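Local coordinates for protein peptide ABC transporter permease (Staphylococcus hominis, PDB 6H7U) that probably carries peptides across the cell membrane as a POT-family transporter of the major facilitator superfamily, and also binds 5-aminolevulinic acid, at residues Q336-L341 / L401-C406; L341-F346 / I408-L413. All coordinates share one frame; numbering follows the deposited sequence.

Overall arrangement
Most of the chain's helices, including 147-174 and 279-302, come before the region described here. Contact 1 starts where a short loop turns into helix 338-357, and contact 2 takes up the same helix from Leu-341, the residue their segments share. The chain then runs back through helix 364-389 and enters helix 397-423, where 401-406 closes the loop of contact 1 after 59 intervening residues and 408-413 closes that of contact 2 after 61. The two loops therefore cross. Together they tie helix 338-357 to helix 397-423 at two successive levels, their centres about 9 Å apart, and both reach the bound 5-aminolevulinic acid.

Contact 1 (Q336-L341 / L401-C406). With FVT (5-azanyl-4-oxidanylidene-pentanoic acid), chain B.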
# COMPACT_ATOMS: atom_id res chain seq x y z
N GLN A 336 10.15 6.55 7.78
CA GLN A 336 8.85 5.94 7.52
C GLN A 336 7.70 6.65 8.24
O GLN A 336 6.54 6.41 7.93
CB GLN A 336 8.86 4.42 7.86
CG GLN A 336 9.95 3.58 7.16
CD GLN A 336 10.32 4.04 5.77
OE1 GLN A 336 11.44 4.54 5.55
NE2 GLN A 336 9.39 3.88 4.82
N SER A 337 8.04 7.55 9.19
CA SER A 337 7.09 8.32 9.99
C SER A 337 6.81 9.71 9.40
O SER A 337 5.85 10.35 9.83
CB SER A 337 7.58 8.44 11.43
OG SER A 337 7.51 7.20 12.11
N ILE A 338 7.62 10.17 8.40
CA ILE A 338 7.44 11.48 7.76
C ILE A 338 6.07 11.55 7.08
O ILE A 338 5.23 12.34 7.54
CB ILE A 338 8.62 11.92 6.83
CG1 ILE A 338 9.94 12.07 7.63
CG2 ILE A 338 8.28 13.25 6.11
CD1 ILE A 338 11.24 11.92 6.81
N ASN A 339 5.82 10.71 6.03
CA ASN A 339 4.53 10.62 5.31
C ASN A 339 3.30 10.57 6.20
O ASN A 339 2.46 11.45 6.02
CB ASN A 339 4.46 9.43 4.35
CG ASN A 339 4.57 9.81 2.92
OD1 ASN A 339 3.55 9.96 2.21
ND2 ASN A 339 5.80 9.96 2.47
N PRO A 340 3.13 9.57 7.13
CA PRO A 340 1.91 9.56 7.95
C PRO A 340 1.69 10.80 8.80
O PRO A 340 0.54 11.18 8.99
CB PRO A 340 2.02 8.30 8.81
CG PRO A 340 3.27 7.65 8.46
CD PRO A 340 4.02 8.44 7.46
N LEU A 341 2.78 11.43 9.30
CA LEU A 341 2.70 12.65 10.11
C LEU A 341 2.18 13.82 9.29
O LEU A 341 1.28 14.53 9.75
CB LEU A 341 4.05 13.00 10.78
CG LEU A 341 4.09 14.25 11.69
CD1 LEU A 341 3.18 14.11 12.90
CD2 LEU A 341 5.50 14.54 12.13
N LEU A 401 13.72 16.68 3.39
CA LEU A 401 13.13 17.65 2.45
C LEU A 401 12.56 16.95 1.21
O LEU A 401 11.54 17.39 0.68
CB LEU A 401 14.14 18.76 2.06
CG LEU A 401 13.71 19.83 1.02
CD1 LEU A 401 12.46 20.60 1.46
CD2 LEU A 401 14.84 20.80 0.75
N SER A 402 13.18 15.82 0.79
CA SER A 402 12.72 15.03 -0.35
C SER A 402 11.40 14.31 -0.00
O SER A 402 10.46 14.39 -0.79
CB SER A 402 13.78 14.04 -0.80
OG SER A 402 13.48 13.51 -2.08
N TYR A 403 11.32 13.68 1.20
CA TYR A 403 10.13 13.01 1.72
C TYR A 403 8.96 14.01 1.84
O TYR A 403 7.84 13.67 1.49
CB TYR A 403 10.41 12.34 3.08
CG TYR A 403 11.15 11.02 3.02
CD1 TYR A 403 10.48 9.84 2.69
CD2 TYR A 403 12.50 10.94 3.35
CE1 TYR A 403 11.16 8.62 2.65
CE2 TYR A 403 13.18 9.73 3.29
CZ TYR A 403 12.50 8.57 2.97
OH TYR A 403 13.17 7.37 2.93
N VAL A 404 9.23 15.24 2.29
CA VAL A 404 8.18 16.25 2.45
C VAL A 404 7.55 16.65 1.08
O VAL A 404 6.33 16.71 0.98
CB VAL A 404 8.69 17.45 3.28
CG1 VAL A 404 7.70 18.60 3.28
CG2 VAL A 404 9.01 17.01 4.71
N ILE A 405 8.38 16.88 0.03
CA ILE A 405 7.93 17.26 -1.32
C ILE A 405 7.01 16.18 -1.92
O ILE A 405 6.01 16.52 -2.56
CB ILE A 405 9.14 17.64 -2.25
CG1 ILE A 405 9.84 18.93 -1.74
CG2 ILE A 405 8.71 17.82 -3.73
CD1 ILE A 405 11.31 19.11 -2.19
N CYS A 406 7.30 14.90 -1.64
CA CYS A 406 6.51 13.77 -2.10
C CYS A 406 5.16 13.64 -1.39
O CYS A 406 4.16 13.41 -2.07
CB CYS A 406 7.33 12.48 -2.03
SG CYS A 406 6.78 11.19 -3.18
C1 FVT B . 3.24 5.19 4.04
C3 FVT B . 0.93 6.16 4.11
O2 FVT B . 0.70 6.81 3.11
C4 FVT B . -0.15 5.31 4.76
N FVT B . -1.52 5.79 4.55
C FVT B . 2.30 6.15 4.74
C2 FVT B . 4.66 5.29 4.50
O FVT B . 5.56 5.71 3.79
O1 FVT B . 4.85 4.89 5.74
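Ile-338 and Tyr-403 form the close-packed part of this contact, their side chains crossing at about a right angle. Both branches of the isoleucine are used. CG2, anti to the backbone N (CG1 has chi1 -62°), meets Tyr-403 CB at 3.8 Å, while Ile-338 CD1 reaches obliquely to the ring at Tyr-403 CD2, 3.8 Å away. Ile-338 CG2 also touches Val-404 CG2 at 4.1 Å. Branching at CB suits this place: one arm serves the tyrosine stem and the valine, the other the ring. Tyrosine combines an apolar stem for the isoleucine with a polar end: its hydroxyl is hydrogen-bonded to the carbonyl of Gly-305, and its ring also meets that of Phe-335.

Toward the ligand the contact is looser. Asn-339 ND2 stays 4.3 Å from Tyr-403 O, and the amide is held instead through OD1 by Gln-302. The next surface is the bound 5-aminolevulinic acid: Asn-339 CB lies 3.9 Å from ligand O, and Pro-340 CD lies 3.9 Å from ligand C. An apolar seam between two helices and a side facing the bound ligand are consistent with the central binding cavity of a major facilitator superfamily transporter.

Contact 2 (L341-F346 / I408-L413); sequences LFILLF and IGELCL. With FVT (5-azanyl-4-oxidanylidene-pentanoic acid), chain B.
Glu-410 and Ile-343 are brought together by their torsions. The glutamate has CG anti to its backbone N (chi1 -158°) and stays extended beyond it, so its carboxylate stands well off helix 408-413; in Ile-343, CG1 lies beside the backbone N (chi1 -65°) and carries CD1 over to the carboxylate. The two side chains cross at about a right angle, with Ile-343 CD1 3.3 Å from Glu-410 OE2. Both approach the bound 5-aminolevulinic acid: Ile-343 CD1 and Glu-410 OE1 each lie 3.5 Å from the ligand ketone oxygen O2. The two side chains are thus part of the wall beside the ligand, the isoleucine giving it an apolar methyl and the glutamate a carboxylate. Ser-414 makes a weak hydrogen bond to Glu-410 OE2.

Away from the ligand, Leu-411 points across to 341-346 and splits its two methyls between neighbouring residues there. Leu-411 CD1 meets Phe-346 CB at 3.7 Å, and CD2 of the same leucine rests 4.1 Å from Ile-343 CA, against the backbone itself. Its side chain offers two methyls and no polar atom, which suits a place against carbon atoms of the helix. The axes of the two segments approach to 10.0 Å at an angle of 60°, and few residues carry the contact.

Around this crossing, Phe-342 packs back on Val-404 and Val-407 of helix 397-423, and Leu-344 leans on Asn-159 and Leu-163 of helix 147-174; Asn-159 also hydrogen-bonds the ligand. On the flanks of helix 397-423, Ile-408 and Leu-413 touch helix 364-389, while Glu-410 and Leu-413 meet Phe-298 of helix 279-302.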
# COMPACT_ATOMS: atom_id res chain seq x y z
N LEU A 341 2.78 11.43 9.30
CA LEU A 341 2.70 12.65 10.11
C LEU A 341 2.18 13.82 9.29
O LEU A 341 1.28 14.53 9.75
CB LEU A 341 4.05 13.00 10.78
CG LEU A 341 4.09 14.25 11.69
CD1 LEU A 341 3.18 14.11 12.90
CD2 LEU A 341 5.50 14.54 12.13
N PHE A 342 2.69 13.99 8.06
CA PHE A 342 2.28 15.05 7.14
C PHE A 342 0.87 14.84 6.61
O PHE A 342 0.18 15.83 6.33
CB PHE A 342 3.30 15.22 6.02
CG PHE A 342 4.43 16.13 6.43
CD1 PHE A 342 5.48 15.65 7.20
CD2 PHE A 342 4.42 17.47 6.09
CE1 PHE A 342 6.51 16.50 7.61
CE2 PHE A 342 5.44 18.32 6.50
CZ PHE A 342 6.49 17.83 7.26
N ILE A 343 0.42 13.57 6.53
CA ILE A 343 -0.95 13.26 6.14
C ILE A 343 -1.86 13.67 7.30
O ILE A 343 -2.78 14.45 7.08
CB ILE A 343 -1.18 11.80 5.64
CG1 ILE A 343 -0.40 11.54 4.33
CG2 ILE A 343 -2.68 11.53 5.41
CD1 ILE A 343 -0.10 10.09 4.03
N LEU A 344 -1.55 13.25 8.55
CA LEU A 344 -2.34 13.61 9.74
C LEU A 344 -2.46 15.13 9.95
O LEU A 344 -3.58 15.62 10.15
CB LEU A 344 -1.77 12.95 11.01
CG LEU A 344 -1.97 11.45 11.17
CD1 LEU A 344 -1.12 10.92 12.28
CD2 LEU A 344 -3.41 11.10 11.48
N LEU A 345 -1.33 15.86 9.87
CA LEU A 345 -1.26 17.31 10.06
C LEU A 345 -1.95 18.12 8.96
O LEU A 345 -2.73 19.02 9.27
CB LEU A 345 0.21 17.80 10.17
CG LEU A 345 1.08 17.35 11.35
CD1 LEU A 345 2.52 17.78 11.14
CD2 LEU A 345 0.57 17.88 12.68
N PHE A 346 -1.64 17.82 7.68
CA PHE A 346 -2.10 18.61 6.54
C PHE A 346 -3.25 18.02 5.69
O PHE A 346 -3.64 18.67 4.72
CB PHE A 346 -0.90 18.96 5.64
CG PHE A 346 0.17 19.76 6.34
CD1 PHE A 346 0.02 21.13 6.54
CD2 PHE A 346 1.33 19.15 6.81
CE1 PHE A 346 1.01 21.87 7.20
CE2 PHE A 346 2.32 19.89 7.46
CZ PHE A 346 2.15 21.25 7.65
N ILE A 408 3.48 16.11 0.04
CA ILE A 408 2.69 17.28 -0.36
C ILE A 408 2.01 16.97 -1.71
O ILE A 408 0.86 17.37 -1.94
CB ILE A 408 3.52 18.61 -0.32
CG1 ILE A 408 3.81 19.01 1.15
CG2 ILE A 408 2.82 19.77 -1.06
CD1 ILE A 408 4.88 20.11 1.36
N GLY A 409 2.69 16.16 -2.52
CA GLY A 409 2.20 15.64 -3.80
C GLY A 409 1.11 14.60 -3.60
O GLY A 409 0.16 14.55 -4.38
N GLU A 410 1.24 13.78 -2.53
CA GLU A 410 0.27 12.73 -2.19
C GLU A 410 -1.05 13.34 -1.74
O GLU A 410 -2.10 12.84 -2.12
CB GLU A 410 0.82 11.79 -1.10
CG GLU A 410 0.12 10.44 -1.11
CD GLU A 410 0.18 9.65 0.17
OE1 GLU A 410 1.24 9.06 0.46
OE2 GLU A 410 -0.85 9.60 0.88
N LEU A 411 -0.98 14.45 -0.98
CA LEU A 411 -2.15 15.17 -0.47
C LEU A 411 -3.06 15.70 -1.58
O LEU A 411 -4.21 16.04 -1.31
CB LEU A 411 -1.73 16.29 0.51
CG LEU A 411 -1.18 15.82 1.86
CD1 LEU A 411 -0.47 16.95 2.57
CD2 LEU A 411 -2.27 15.24 2.76
N CYS A 412 -2.56 15.74 -2.83
CA CYS A 412 -3.31 16.14 -4.01
C CYS A 412 -3.80 14.91 -4.79
O CYS A 412 -4.87 14.97 -5.37
CB CYS A 412 -2.48 17.06 -4.90
SG CYS A 412 -1.69 18.44 -4.02
N LEU A 413 -3.00 13.82 -4.81
CA LEU A 413 -3.28 12.58 -5.56
C LEU A 413 -4.16 11.55 -4.84
O LEU A 413 -5.01 10.94 -5.50
CB LEU A 413 -1.96 11.93 -6.01
CG LEU A 413 -2.05 10.99 -7.21
CD1 LEU A 413 -1.04 11.35 -8.28
CD2 LEU A 413 -1.89 9.54 -6.79
C1 FVT B . 3.24 5.19 4.04
C3 FVT B . 0.93 6.16 4.11
O2 FVT B . 0.70 6.81 3.11
C4 FVT B . -0.15 5.31 4.76
N FVT B . -1.52 5.79 4.55
C FVT B . 2.30 6.15 4.74
C2 FVT B . 4.66 5.29 4.50
O FVT B . 5.56 5.71 3.79
O1 FVT B . 4.85 4.89 5.74